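Long-range contact in 2-pyrone-4,6-dicarboxylic acid hydrolase, putative (PDB 2FFI), which probably hydrolyses 2-pyrone-4,6-dicarboxylate as a lactonase of the amidohydrolase family: residues Q48-F54 / F248-V252. Residues are numbered along the deposited sequence; the frame is centred on the assembly and turned at random.
Sequences QLRAHGF and FGSAV
Phe248, in the first turn of helix 248-258, packs its ring against the last turn of helix 42-51 and the loop after it, meeting Gln48 and Leu49 of the helix and His52 and Phe54 of the loop. In the aromatic cluster formed with His52 and Phe54, the edge of Phe248 points at the face of Phe54 in an offset T-shaped pair, centroids 5.8 Å apart and planes at 62°. His52 is turned less regularly against Phe248, but CD2 of Phe248 still lies over one face of the imidazole. Apolar contacts fill in around the rings: Leu49 CD2 reaches Phe248 CZ at 3.7 Å, and Val252 CG2 lies 3.9 Å from Phe54 CE1. Gln48 bends at chi2 (-64°), which brings NE2 to CB of Phe248, its amide plane 74° from the ring, while its CB packs near CD1 of the same ring. A side-chain hydrogen bond lies within 48-54: His52 ND1 donates to Gln48 O (2.7 Å), in the carbonyl plane though tilted from the imidazole plane; it restrains the ring, whose NE2 lies next to Gly249 CA. Replacing His52 by alanine would probably open a gap beside Phe248 and Gly249 and cost Gln48 O this side-chain donor. Trp233 stacks on Phe54, and Asp16 of strand 15-16 touches both Leu49 and Phe248. The contact thus packs the end of helix 42-51 and the following loop against the start of helix 248-258, beside the first and last strands of an amidohydrolase TIM barrel, consistent with barrel closure.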
# COMPACT_ATOMS: atom_id res chain seq x y z
N GLN A 48 3.56 16.14 8.04
CA GLN A 48 2.19 15.90 7.70
C GLN A 48 1.61 14.80 8.58
O GLN A 48 0.42 14.82 8.86
CB GLN A 48 2.10 15.49 6.24
CG GLN A 48 2.39 16.62 5.31
CD GLN A 48 1.36 17.72 5.44
OE1 GLN A 48 1.64 18.81 5.95
NE2 GLN A 48 0.14 17.44 4.98
N LEU A 49 2.44 13.84 8.99
CA LEU A 49 1.98 12.74 9.85
C LEU A 49 1.60 13.25 11.24
O LEU A 49 0.47 13.07 11.67
CB LEU A 49 3.05 11.63 10.01
CG LEU A 49 3.32 10.48 9.02
CD1 LEU A 49 4.36 9.57 9.63
CD2 LEU A 49 2.06 9.71 8.71
N ARG A 50 2.54 13.88 11.94
CA ARG A 50 2.26 14.35 13.30
C ARG A 50 1.18 15.38 13.30
O ARG A 50 0.41 15.48 14.26
CB ARG A 50 3.50 14.91 13.99
CG ARG A 50 4.29 15.91 13.18
CD ARG A 50 5.19 16.74 14.10
NE ARG A 50 5.80 15.97 15.18
CZ ARG A 50 6.77 15.06 15.02
NH1 ARG A 50 7.24 14.79 13.80
NH2 ARG A 50 7.27 14.42 16.08
N ALA A 51 1.11 16.14 12.21
CA ALA A 51 0.13 17.18 12.10
C ALA A 51 -1.28 16.63 12.04
O ALA A 51 -2.23 17.35 12.33
CB ALA A 51 0.42 18.03 10.87
N HIS A 52 -1.43 15.36 11.67
CA HIS A 52 -2.77 14.78 11.59
C HIS A 52 -3.01 13.60 12.53
O HIS A 52 -3.97 12.85 12.36
CB HIS A 52 -3.09 14.36 10.15
CG HIS A 52 -3.08 15.51 9.19
ND1 HIS A 52 -1.92 16.16 8.82
CD2 HIS A 52 -4.09 16.16 8.56
CE1 HIS A 52 -2.22 17.17 8.02
NE2 HIS A 52 -3.53 17.19 7.85
N GLY A 53 -2.16 13.45 13.53
CA GLY A 53 -2.32 12.34 14.44
C GLY A 53 -1.25 11.29 14.21
O GLY A 53 -0.24 11.28 14.89
N PHE A 54 -1.47 10.43 13.22
CA PHE A 54 -0.53 9.35 12.88
C PHE A 54 0.90 9.56 13.35
O PHE A 54 1.48 10.61 13.14
CB PHE A 54 -0.54 9.13 11.38
CG PHE A 54 -1.91 9.20 10.79
CD1 PHE A 54 -2.46 10.42 10.44
CD2 PHE A 54 -2.67 8.05 10.65
CE1 PHE A 54 -3.77 10.49 9.95
CE2 PHE A 54 -3.96 8.11 10.17
CZ PHE A 54 -4.52 9.34 9.82
N PHE A 248 -2.63 15.59 2.49
CA PHE A 248 -2.77 14.70 3.63
C PHE A 248 -4.07 15.01 4.38
O PHE A 248 -4.84 14.11 4.72
CB PHE A 248 -1.57 14.86 4.57
CG PHE A 248 -1.21 13.59 5.30
CD1 PHE A 248 -0.11 12.83 4.91
CD2 PHE A 248 -2.01 13.14 6.34
CE1 PHE A 248 0.16 11.63 5.55
CE2 PHE A 248 -1.74 11.95 6.98
CZ PHE A 248 -0.66 11.19 6.60
N GLY A 249 -4.32 16.29 4.62
CA GLY A 249 -5.55 16.65 5.30
C GLY A 249 -6.82 16.28 4.55
O GLY A 249 -7.77 15.77 5.15
N SER A 250 -6.87 16.54 3.23
CA SER A 250 -8.05 16.22 2.44
C SER A 250 -8.23 14.71 2.39
O SER A 250 -9.34 14.22 2.18
CB SER A 250 -7.95 16.78 1.02
OG SER A 250 -7.20 15.95 0.15
N ALA A 251 -7.15 13.96 2.60
CA ALA A 251 -7.23 12.51 2.59
C ALA A 251 -7.85 12.03 3.91
O ALA A 251 -8.71 11.14 3.90
CB ALA A 251 -5.85 11.92 2.39
N VAL A 252 -7.42 12.61 5.03
CA VAL A 252 -7.96 12.23 6.35
C VAL A 252 -9.45 12.59 6.43
O VAL A 252 -10.28 11.82 6.91
CB VAL A 252 -7.19 12.97 7.49
CG1 VAL A 252 -7.70 12.54 8.85
CG2 VAL A 252 -5.70 12.70 7.37